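PDB 1PFF: methionine gamma-lyase from Trichomonas vaginalis, which belongs to the Cys/Met metabolism family of pyridoxal-phosphate-dependent enzymes, and is assembled from four chains in the crystal. Local coordinates for residues A[208-211]-A[212-216]; A[221-225]-A[226-230]; A[300-303]-A[304-308]; A[317-320]-A[321-325]. One frame throughout, in Å; residues are numbered along the deposited sequence.

Interaction 1 of 4, residues A[208-211]-A[212-216]; sequences QKVA and EFLHE. With EDO (1,2-ethanediol), chain I; EDO (1,2-ethanediol), chain H; EDO (1,2-ethanediol), chain G.
Gln208 meets Glu212 one helical turn on, through the backbone and again through the side chains. Its carbonyl O accepts Glu212 N at 3.0 Å. With chi1 at -174°, CG of Gln208 lies beside the carbonyl carbon, and a bend at chi2 carries the amide forward along the helix to Glu212. There NE2 gives a nearly straight bond to Glu212 OE1, 3.1 Å long. OE1 lies close to the amide plane of Gln208, while NE2 meets OE1 from above the carboxylate plane, the two flat groups standing 75° apart. The same NE2 makes a weak hydrogen bond to Gly227 O in the loop beside the helix.

Lys209 takes part through its backbone: its O accepts Phe213 N at 3.0 Å, and its ammonium stays well short of Glu212. Val210 repeats the i to i+4 bond, with O to Leu214 N at 2.9 Å. Its CG1 branch lies alongside Leu214, touching CD1 at 3.8 Å, and both side chains point the same way, onto Ile248 of strand 247-251. Phe213 offers the edge of its ring to Val210 O and turns the rest toward helix 316-328. Ala211 closes the series with O to His215 N at 2.9 Å, while its methyl packs on Tyr225 and Ile248. Near residues 214-216, 1,2-ethanediol molecules, probably from the crystallisation liquor, lie close to the carbonyls.

The chemistry is thus two-sided: a neutral amide donor, which probably tempers the negative charge of Glu212, bridges one turn on the outer face, while small and branched apolar groups line the face against the sheet.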
loop_
_atom_site.group_PDB
_atom_site.type_symbol
_atom_site.label_atom_id
_atom_site.label_comp_id
_atom_site.label_asym_id
_atom_site.label_seq_id
_atom_site.Cartn_x
_atom_site.Cartn_y
_atom_site.Cartn_z
ATOM N N GLN A 208 -13.377 -9.290 31.559
ATOM C CA GLN A 208 -13.643 -9.729 32.945
ATOM C C GLN A 208 -14.898 -9.021 33.476
ATOM O O GLN A 208 -15.792 -9.653 34.050
ATOM C CB GLN A 208 -12.435 -9.470 33.869
ATOM C CG GLN A 208 -12.597 -10.036 35.299
ATOM C CD GLN A 208 -12.676 -11.568 35.331
ATOM O OE1 GLN A 208 -11.908 -12.238 34.652
ATOM N NE2 GLN A 208 -13.591 -12.113 36.135
ATOM N N LYS A 209 -14.966 -7.710 33.250
ATOM C CA LYS A 209 -16.087 -6.896 33.723
ATOM C C LYS A 209 -17.401 -7.258 33.036
ATOM O O LYS A 209 -18.426 -7.403 33.707
ATOM C CB LYS A 209 -15.791 -5.402 33.549
ATOM C CG LYS A 209 -14.616 -4.900 34.385
ATOM C CD LYS A 209 -15.010 -4.701 35.841
ATOM C CE LYS A 209 -14.392 -3.429 36.407
ATOM N NZ LYS A 209 -15.443 -2.556 37.019
ATOM N N VAL A 210 -17.356 -7.410 31.709
ATOM C CA VAL A 210 -18.518 -7.828 30.924
ATOM C C VAL A 210 -18.996 -9.221 31.380
ATOM O O VAL A 210 -20.191 -9.443 31.596
ATOM C CB VAL A 210 -18.221 -7.780 29.406
ATOM C CG1 VAL A 210 -19.369 -8.369 28.586
ATOM C CG2 VAL A 210 -17.943 -6.340 28.949
ATOM N N ALA A 211 -18.056 -10.149 31.534
ATOM C CA ALA A 211 -18.386 -11.506 31.958
ATOM C C ALA A 211 -19.121 -11.500 33.306
ATOM O O ALA A 211 -20.116 -12.201 33.486
ATOM C CB ALA A 211 -17.125 -12.379 32.013
ATOM N N GLU A 212 -18.644 -10.689 34.244
ATOM C CA GLU A 212 -19.283 -10.594 35.555
ATOM C C GLU A 212 -20.679 -9.974 35.471
ATOM O O GLU A 212 -21.608 -10.426 36.156
ATOM C CB GLU A 212 -18.381 -9.844 36.541
ATOM C CG GLU A 212 -17.149 -10.666 36.910
ATOM C CD GLU A 212 -16.136 -9.906 37.744
ATOM O OE1 GLU A 212 -15.184 -10.550 38.244
ATOM O OE2 GLU A 212 -16.282 -8.677 37.896
ATOM N N PHE A 213 -20.835 -8.969 34.610
ATOM C CA PHE A 213 -22.146 -8.354 34.388
ATOM C C PHE A 213 -23.121 -9.403 33.832
ATOM O O PHE A 213 -24.266 -9.507 34.296
ATOM C CB PHE A 213 -22.050 -7.138 33.442
ATOM C CG PHE A 213 -23.284 -6.924 32.607
ATOM C CD1 PHE A 213 -24.419 -6.337 33.160
ATOM C CD2 PHE A 213 -23.322 -7.340 31.279
ATOM C CE1 PHE A 213 -25.583 -6.160 32.400
ATOM C CE2 PHE A 213 -24.475 -7.170 30.511
ATOM C CZ PHE A 213 -25.612 -6.576 31.077
ATOM N N LEU A 214 -22.660 -10.180 32.853
ATOM C CA LEU A 214 -23.505 -11.176 32.191
ATOM C C LEU A 214 -23.873 -12.301 33.154
ATOM O O LEU A 214 -25.014 -12.786 33.147
ATOM C CB LEU A 214 -22.812 -11.751 30.957
ATOM C CG LEU A 214 -22.556 -10.841 29.747
ATOM C CD1 LEU A 214 -21.529 -11.495 28.821
ATOM C CD2 LEU A 214 -23.846 -10.543 29.004
ATOM N N HIS A 215 -22.904 -12.686 33.979
ATOM C CA HIS A 215 -23.061 -13.713 35.018
ATOM C C HIS A 215 -24.188 -13.356 35.985
ATOM O O HIS A 215 -24.872 -14.239 36.504
ATOM C CB HIS A 215 -21.743 -13.881 35.786
ATOM C CG HIS A 215 -21.744 -15.008 36.778
ATOM N ND1 HIS A 215 -21.723 -16.334 36.402
ATOM C CD2 HIS A 215 -21.741 -15.004 38.135
ATOM C CE1 HIS A 215 -21.710 -17.099 37.481
ATOM N NE2 HIS A 215 -21.727 -16.317 38.546
ATOM N N GLU A 216 -24.377 -12.062 36.224
ATOM C CA GLU A 216 -25.392 -11.606 37.158
ATOM C C GLU A 216 -26.725 -11.235 36.512
ATOM O O GLU A 216 -27.725 -11.073 37.216
ATOM C CB GLU A 216 -24.848 -10.455 38.004
ATOM C CG GLU A 216 -23.830 -10.936 39.023
ATOM C CD GLU A 216 -23.261 -9.823 39.877
ATOM O OE1 GLU A 216 -23.668 -8.654 39.701
ATOM O OE2 GLU A 216 -22.399 -10.127 40.727
HETATM C C1 EDO I . -27.260 -14.874 35.236
HETATM O O1 EDO I . -28.511 -15.389 35.659
HETATM C C2 EDO I . -26.497 -15.985 34.530
HETATM O O2 EDO I . -25.374 -15.487 33.825
HETATM C C1 EDO H . -29.138 -14.777 38.778
HETATM O O1 EDO H . -28.680 -16.098 38.528
HETATM C C2 EDO H . -27.933 -13.861 38.940
HETATM O O2 EDO H . -28.274 -12.796 39.813
HETATM C C1 EDO G . -25.056 -17.811 36.793
HETATM O O1 EDO G . -26.207 -17.176 37.324
HETATM C C2 EDO G . -25.481 -19.098 36.095
HETATM O O2 EDO G . -24.342 -19.904 35.850
#

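Interaction 2 of 4, residues A[221-225]-A[226-230]; sequences KKVYY and PGLPD
Tyr225 and Leu228 close a type I beta turn: Leu228 N donates to Tyr225 O over 3.0 Å, a fairly straight bond at its hydrogen (163°) that reaches the oxygen from above the carbonyl plane. The turn's other polar groups look outward. Pro226 O accepts a hydrogen bond from His234 ND1, and Gly227 O takes a weak one from Gln208 NE2. The phenol of Tyr225 also finds its partner beyond the turn, at Gly245 O.

Farther out, the Lys222 chain bends at chi2 (61°) and brings NZ to Asp230 O, a weak bond of 3.2 Å. The Asp230 carboxylate is not in contact with the ammonium; NZ and OD2 are 5.4 Å apart, so the link is to the backbone carbonyl.

Apolar side chains meet beside the turn. Val223 CG1 touches Leu228 CD1 at 3.7 Å, the two side chains crossing at about a right angle. With its CG anti to the backbone N (chi1 -176°), the Tyr225 ring is carried forward beside Pro226 and Gly227, and its CD1 lies 3.5 Å from Pro226 CD. The ring also meets the backbone obliquely in van der Waals contact, CD2 lying 3.3 Å from Gly227 N.

This is a proline-glycine type I turn, with both residues at its central positions, leading the chain away from edge strand 223-224 of the smaller mixed sheet, whose neighbour is strand 247-251.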
loop_
_atom_site.group_PDB
_atom_site.type_symbol
_atom_site.label_atom_id
_atom_site.label_comp_id
_atom_site.label_asym_id
_atom_site.label_seq_id
_atom_site.Cartn_x
_atom_site.Cartn_y
_atom_site.Cartn_z
ATOM N N LYS A 221 -28.098 -17.138 30.802
ATOM C CA LYS A 221 -28.060 -18.393 31.535
ATOM C C LYS A 221 -26.610 -18.673 31.919
ATOM O O LYS A 221 -26.042 -17.968 32.754
ATOM C CB LYS A 221 -28.709 -19.504 30.708
ATOM C CG LYS A 221 -30.130 -19.164 30.249
ATOM C CD LYS A 221 -31.040 -18.865 31.440
ATOM C CE LYS A 221 -32.219 -18.022 31.034
ATOM N NZ LYS A 221 -33.148 -17.814 32.181
ATOM N N LYS A 222 -25.980 -19.654 31.299
ATOM C CA LYS A 222 -24.610 -19.978 31.651
ATOM C C LYS A 222 -23.645 -19.071 30.878
ATOM O O LYS A 222 -23.819 -18.869 29.677
ATOM C CB LYS A 222 -24.361 -21.463 31.371
ATOM C CG LYS A 222 -22.977 -21.966 31.643
ATOM C CD LYS A 222 -22.522 -21.849 33.087
ATOM C CE LYS A 222 -21.216 -22.608 33.220
ATOM N NZ LYS A 222 -20.469 -22.390 34.488
ATOM N N VAL A 223 -22.662 -18.503 31.580
ATOM C CA VAL A 223 -21.597 -17.726 30.934
ATOM C C VAL A 223 -20.308 -18.544 30.826
ATOM O O VAL A 223 -19.873 -19.188 31.787
ATOM C CB VAL A 223 -21.303 -16.387 31.667
ATOM C CG1 VAL A 223 -20.184 -15.606 30.956
ATOM C CG2 VAL A 223 -22.567 -15.543 31.762
ATOM N N TYR A 224 -19.710 -18.527 29.646
ATOM C CA TYR A 224 -18.457 -19.230 29.413
ATOM C C TYR A 224 -17.334 -18.209 29.293
ATOM O O TYR A 224 -17.229 -17.501 28.294
ATOM C CB TYR A 224 -18.567 -20.108 28.164
ATOM C CG TYR A 224 -19.794 -20.994 28.186
ATOM C CD1 TYR A 224 -20.975 -20.609 27.541
ATOM C CD2 TYR A 224 -19.777 -22.213 28.864
ATOM C CE1 TYR A 224 -22.111 -21.428 27.574
ATOM C CE2 TYR A 224 -20.900 -23.030 28.905
ATOM C CZ TYR A 224 -22.056 -22.635 28.262
ATOM O OH TYR A 224 -23.162 -23.448 28.302
ATOM N N TYR A 225 -16.540 -18.090 30.352
ATOM C CA TYR A 225 -15.403 -17.163 30.380
ATOM C C TYR A 225 -14.358 -17.664 31.376
ATOM O O TYR A 225 -14.679 -17.897 32.547
ATOM C CB TYR A 225 -15.844 -15.727 30.721
ATOM C CG TYR A 225 -14.686 -14.743 30.664
ATOM C CD1 TYR A 225 -14.069 -14.437 29.446
ATOM C CD2 TYR A 225 -14.182 -14.156 31.825
ATOM C CE1 TYR A 225 -12.985 -13.549 29.375
ATOM C CE2 TYR A 225 -13.092 -13.255 31.771
ATOM C CZ TYR A 225 -12.497 -12.970 30.541
ATOM O OH TYR A 225 -11.439 -12.092 30.474
ATOM N N PRO A 226 -13.126 -17.883 30.914
ATOM C CA PRO A 226 -12.065 -18.446 31.772
ATOM C C PRO A 226 -11.809 -17.702 33.091
ATOM O O PRO A 226 -11.398 -18.339 34.055
ATOM C CB PRO A 226 -10.828 -18.404 30.869
ATOM C CG PRO A 226 -11.398 -18.530 29.486
ATOM C CD PRO A 226 -12.659 -17.689 29.526
ATOM N N GLY A 227 -12.076 -16.398 33.132
ATOM C CA GLY A 227 -11.888 -15.603 34.333
ATOM C C GLY A 227 -12.930 -15.770 35.430
ATOM O O GLY A 227 -12.737 -15.280 36.543
ATOM N N LEU A 228 -14.035 -16.436 35.128
ATOM C CA LEU A 228 -15.061 -16.708 36.147
ATOM C C LEU A 228 -14.682 -17.943 36.962
ATOM O O LEU A 228 -14.345 -18.981 36.387
ATOM C CB LEU A 228 -16.444 -16.901 35.517
ATOM C CG LEU A 228 -17.059 -15.712 34.773
ATOM C CD1 LEU A 228 -18.369 -16.139 34.140
ATOM C CD2 LEU A 228 -17.258 -14.483 35.678
ATOM N N PRO A 229 -14.715 -17.832 38.290
ATOM C CA PRO A 229 -14.459 -18.990 39.160
ATOM C C PRO A 229 -15.400 -20.177 38.894
ATOM O O PRO A 229 -15.014 -21.301 39.183
ATOM C CB PRO A 229 -14.639 -18.419 40.566
ATOM C CG PRO A 229 -14.325 -16.939 40.397
ATOM C CD PRO A 229 -14.912 -16.587 39.063
ATOM N N ASP A 230 -16.577 -19.921 38.325
ATOM C CA ASP A 230 -17.530 -20.969 37.928
ATOM C C ASP A 230 -17.176 -21.713 36.637
ATOM O O ASP A 230 -17.806 -22.734 36.318
ATOM C CB ASP A 230 -18.930 -20.371 37.752
ATOM C CG ASP A 230 -19.690 -20.265 39.058
ATOM O OD1 ASP A 230 -19.210 -20.778 40.089
ATOM O OD2 ASP A 230 -20.795 -19.693 39.137
#

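Interaction 3 of 4, residues A[300-303]-A[304-308]; sequences AGLT and DNLIR
Thr303 to Leu306 form a type I beta turn, with Asp304 and Asn305 at its two central positions, closed by a straight but weak bond from Leu306 N to Thr303 O, 3.4 Å long.

The Thr303 side chain reinforces this bend. Its OG1 sits between the backbone N and the carbonyl carbon (chi1 76°), which swings the hydroxyl over the turn, where it accepts Asn305 N at 3.1 Å. Such a threonine oxygen taking the amide two residues on is an ST turn, here superimposed on the beta turn. A water donates to both Thr303 O and Leu306 O, 2.9 Å from the Thr303 oxygen, so this carbonyl has a second donor beside the weak one.

Upstream, Gly301, at positive phi (89°), is the C-prime residue of a Schellman motif that ends helix 294-299, with Leu302 N returning to Arg297 O and Gly301 N to Glu298 O. The chain thus passes from a capped helix, through the turn, into strand 306-310 of the smaller mixed sheet.

Asp304 looks back toward that helix. Its OD1 forms a salt bridge with Arg297 NH2 and accepts a water at 2.7 Å; the same water donates to Leu302 O, tying the carboxylate to the backbone before the turn.

On the buried side, Leu302 CD1 meets Leu306 CD2 at 3.7 Å, with the two side chains crossing at about a right angle. Leu302 also packs on His289 and Pro284, while Leu306 rests on Ala249 and Asp251 of the adjacent strand 247-251.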
loop_
_atom_site.group_PDB
_atom_site.type_symbol
_atom_site.label_atom_id
_atom_site.label_comp_id
_atom_site.label_asym_id
_atom_site.label_seq_id
_atom_site.Cartn_x
_atom_site.Cartn_y
_atom_site.Cartn_z
ATOM N N ALA A 300 -20.903 -31.583 18.351
ATOM C CA ALA A 300 -19.620 -30.881 18.436
ATOM C C ALA A 300 -19.583 -29.735 19.467
ATOM O O ALA A 300 -18.624 -28.964 19.498
ATOM C CB ALA A 300 -19.216 -30.365 17.063
ATOM N N GLY A 301 -20.625 -29.622 20.291
ATOM C CA GLY A 301 -20.645 -28.652 21.373
ATOM C C GLY A 301 -21.187 -27.274 21.029
ATOM O O GLY A 301 -20.996 -26.327 21.790
ATOM N N LEU A 302 -21.866 -27.157 19.889
ATOM C CA LEU A 302 -22.490 -25.899 19.497
ATOM C C LEU A 302 -24.013 -26.023 19.521
ATOM O O LEU A 302 -24.584 -26.743 18.708
ATOM C CB LEU A 302 -22.007 -25.457 18.104
ATOM C CG LEU A 302 -22.598 -24.146 17.579
ATOM C CD1 LEU A 302 -22.255 -22.988 18.517
ATOM C CD2 LEU A 302 -22.143 -23.853 16.149
ATOM N N THR A 303 -24.661 -25.328 20.454
ATOM C CA THR A 303 -26.123 -25.358 20.550
ATOM C C THR A 303 -26.726 -24.090 19.980
ATOM O O THR A 303 -26.012 -23.109 19.722
ATOM C CB THR A 303 -26.617 -25.518 22.013
ATOM O OG1 THR A 303 -26.470 -24.264 22.701
ATOM C CG2 THR A 303 -25.762 -26.502 22.799
ATOM N N ASP A 304 -28.050 -24.113 19.830
ATOM C CA ASP A 304 -28.821 -22.968 19.361
ATOM C C ASP A 304 -29.005 -21.904 20.442
ATOM O O ASP A 304 -29.585 -20.849 20.171
ATOM C CB ASP A 304 -30.198 -23.419 18.856
ATOM C CG ASP A 304 -30.140 -24.121 17.503
ATOM O OD1 ASP A 304 -29.034 -24.360 16.957
ATOM O OD2 ASP A 304 -31.172 -24.478 16.910
ATOM N N ASN A 305 -28.533 -22.188 21.658
ATOM C CA ASN A 305 -28.583 -21.223 22.760
ATOM C C ASN A 305 -27.417 -20.225 22.730
ATOM O O ASN A 305 -27.503 -19.151 23.337
ATOM C CB ASN A 305 -28.551 -21.937 24.120
ATOM C CG ASN A 305 -29.726 -22.877 24.346
ATOM O OD1 ASN A 305 -29.566 -23.934 24.972
ATOM N ND2 ASN A 305 -30.913 -22.490 23.883
ATOM N N LEU A 306 -26.334 -20.594 22.040
ATOM C CA LEU A 306 -25.032 -19.941 22.211
ATOM C C LEU A 306 -24.817 -18.629 21.451
ATOM O O LEU A 306 -25.009 -18.565 20.242
ATOM C CB LEU A 306 -23.891 -20.905 21.882
ATOM C CG LEU A 306 -22.517 -20.451 22.398
ATOM C CD1 LEU A 306 -22.377 -20.712 23.899
ATOM C CD2 LEU A 306 -21.401 -21.127 21.613
ATOM N N ILE A 307 -24.409 -17.596 22.189
ATOM C CA ILE A 307 -23.949 -16.333 21.617
ATOM C C ILE A 307 -22.449 -16.190 21.894
ATOM O O ILE A 307 -21.989 -16.473 23.000
ATOM C CB ILE A 307 -24.725 -15.136 22.229
ATOM C CG1 ILE A 307 -26.189 -15.167 21.800
ATOM C CG2 ILE A 307 -24.089 -13.806 21.804
ATOM C CD1 ILE A 307 -27.110 -14.296 22.645
ATOM N N ARG A 308 -21.687 -15.773 20.883
ATOM C CA ARG A 308 -20.254 -15.540 21.054
ATOM C C ARG A 308 -19.999 -14.055 20.981
ATOM O O ARG A 308 -20.469 -13.376 20.052
ATOM C CB ARG A 308 -19.444 -16.229 19.961
ATOM C CG ARG A 308 -19.353 -17.743 20.061
ATOM C CD ARG A 308 -18.547 -18.363 18.919
ATOM N NE ARG A 308 -17.100 -18.261 19.122
ATOM C CZ ARG A 308 -16.228 -17.872 18.191
ATOM N NH1 ARG A 308 -16.639 -17.536 16.970
ATOM N NH2 ARG A 308 -14.934 -17.817 18.478
HETATM O O HOH W 1 -26.684 -25.728 17.047
HETATM O O HOH W 2 -25.371 -20.627 18.350
#

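Interaction 4 of 4, residues A[317-320]-A[321-325]; sequences QDII and DDLKQ
Gln317 grips Asp321 twice across one helical turn. Asp321 N donates to Gln317 O at 2.8 Å, and Gln317 NE2 donates to Asp321 OD1 at 2.9 Å. The second bond is possible because the glutamine chain, anti to N at chi1 (-157°), bends at chi2 (42°), which brings NE2 forward to Asp321. It leaves nearly in the amide plane but arrives from above the carboxylate plane, the two groups being turned 53° from each other. The other oxygen, Asp321 OD2, accepts a water at 2.7 Å that also donates to Asp318 OD1, so this water lies between two carboxylates and probably eases their mutual repulsion.

The helical backbone series continues with Asp322 N to Asp318 O, Leu323 N to Ile319 O, and Lys324 N to Ile320 O at 2.9 Å. Asp322 turns away, its OD2 receiving the backbone N-H groups of His266 and Val268.

Outward from these bonds, Ile319 CG2 lies beside Leu323 CD1 at 4.2 Å, a loose contact between side chains that point the same way. Ile320, Leu323 and Lys324 all reach Phe213 on helix 183-216. The pattern is that of an amphipathic surface helix, here the C-terminal helix 316-328 laid against the long helix 183-216.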
loop_
_atom_site.group_PDB
_atom_site.type_symbol
_atom_site.label_atom_id
_atom_site.label_comp_id
_atom_site.label_asym_id
_atom_site.label_seq_id
_atom_site.Cartn_x
_atom_site.Cartn_y
_atom_site.Cartn_z
ATOM N N GLN A 317 -18.286 0.607 30.134
ATOM C CA GLN A 317 -19.642 0.983 30.524
ATOM C C GLN A 317 -20.566 1.069 29.308
ATOM O O GLN A 317 -21.712 0.661 29.389
ATOM C CB GLN A 317 -19.640 2.297 31.311
ATOM C CG GLN A 317 -20.864 2.505 32.220
ATOM C CD GLN A 317 -21.282 1.246 32.965
ATOM O OE1 GLN A 317 -20.513 0.712 33.764
ATOM N NE2 GLN A 317 -22.493 0.756 32.687
ATOM N N ASP A 318 -20.056 1.591 28.188
ATOM C CA ASP A 318 -20.811 1.637 26.932
ATOM C C ASP A 318 -21.167 0.246 26.426
ATOM O O ASP A 318 -22.266 0.026 25.910
ATOM C CB ASP A 318 -20.014 2.343 25.844
ATOM C CG ASP A 318 -19.811 3.811 26.119
ATOM O OD1 ASP A 318 -20.602 4.411 26.887
ATOM O OD2 ASP A 318 -18.877 4.441 25.588
ATOM N N ILE A 319 -20.227 -0.686 26.567
ATOM C CA ILE A 319 -20.458 -2.064 26.159
ATOM C C ILE A 319 -21.538 -2.666 27.047
ATOM O O ILE A 319 -22.491 -3.250 26.543
ATOM C CB ILE A 319 -19.152 -2.902 26.235
ATOM C CG1 ILE A 319 -18.053 -2.286 25.350
ATOM C CG2 ILE A 319 -19.424 -4.360 25.860
ATOM C CD1 ILE A 319 -16.675 -2.972 25.500
ATOM N N ILE A 320 -21.389 -2.503 28.363
ATOM C CA ILE A 320 -22.365 -3.035 29.316
ATOM C C ILE A 320 -23.749 -2.411 29.083
ATOM O O ILE A 320 -24.754 -3.122 29.062
ATOM C CB ILE A 320 -21.869 -2.876 30.791
ATOM C CG1 ILE A 320 -20.676 -3.820 31.046
ATOM C CG2 ILE A 320 -22.984 -3.201 31.788
ATOM C CD1 ILE A 320 -19.911 -3.544 32.355
ATOM N N ASP A 321 -23.789 -1.097 28.877
ATOM C CA ASP A 321 -25.055 -0.395 28.611
ATOM C C ASP A 321 -25.816 -1.001 27.429
ATOM O O ASP A 321 -27.021 -1.232 27.514
ATOM C CB ASP A 321 -24.809 1.108 28.378
ATOM C CG ASP A 321 -24.464 1.850 29.657
ATOM O OD1 ASP A 321 -24.596 1.253 30.749
ATOM O OD2 ASP A 321 -24.043 3.033 29.678
ATOM N N ASP A 322 -25.096 -1.267 26.342
ATOM C CA ASP A 322 -25.653 -1.843 25.116
ATOM C C ASP A 322 -26.270 -3.218 25.368
ATOM O O ASP A 322 -27.414 -3.485 24.978
ATOM C CB ASP A 322 -24.544 -1.950 24.065
ATOM C CG ASP A 322 -25.058 -2.273 22.670
ATOM O OD1 ASP A 322 -26.243 -2.041 22.374
ATOM O OD2 ASP A 322 -24.321 -2.757 21.785
ATOM N N LEU A 323 -25.507 -4.086 26.029
ATOM C CA LEU A 323 -25.949 -5.451 26.271
ATOM C C LEU A 323 -27.118 -5.506 27.249
ATOM O O LEU A 323 -28.041 -6.298 27.066
ATOM C CB LEU A 323 -24.785 -6.312 26.770
ATOM C CG LEU A 323 -23.660 -6.577 25.766
ATOM C CD1 LEU A 323 -22.462 -7.177 26.482
ATOM C CD2 LEU A 323 -24.107 -7.490 24.619
ATOM N N LYS A 324 -27.075 -4.657 28.274
ATOM C CA LYS A 324 -28.121 -4.608 29.289
ATOM C C LYS A 324 -29.479 -4.271 28.673
ATOM O O LYS A 324 -30.475 -4.923 28.974
ATOM C CB LYS A 324 -27.766 -3.594 30.383
ATOM C CG LYS A 324 -28.647 -3.681 31.618
ATOM C CD LYS A 324 -28.574 -2.410 32.447
ATOM C CE LYS A 324 -29.188 -2.604 33.828
ATOM N NZ LYS A 324 -29.660 -4.007 34.073
ATOM N N GLN A 325 -29.497 -3.262 27.804
ATOM C CA GLN A 325 -30.702 -2.861 27.087
ATOM C C GLN A 325 -31.258 -4.007 26.229
ATOM O O GLN A 325 -32.471 -4.265 26.231
ATOM C CB GLN A 325 -30.413 -1.615 26.239
ATOM C CG GLN A 325 -31.598 -1.116 25.415
ATOM C CD GLN A 325 -31.733 -1.835 24.069
ATOM O OE1 GLN A 325 -30.733 -2.176 23.436
ATOM N NE2 GLN A 325 -32.963 -2.059 23.640
HETATM O O HOH W 3 -23.426 4.327 27.403
#

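How the interactions relate
Interactions 1 and 4 lie on neighbouring helices, their centres 11 Å apart, and meet around the Phe213 ring: its CD1 is 3.7 Å from Ile320 CG2. On another flank, interaction 1 touches the turn of interaction 2, centres 8 Å apart, where Ala211 CB comes within 3.4 Å of Tyr225 CD2. Interactions 2 and 3 both reach the smaller mixed sheet and touch where Tyr224 CE1 lies 3.8 Å from Leu306 CD1. Interaction 4 is in contact with neither 2 nor 3. Helix 183-216 thus lies between the C-terminal helix and the 221-230 turn. 1,2-Ethanediol molecules, probably from the crystallisation liquor, lie beside interaction 1, one about 3 Å from the Val223 side chain of interaction 2.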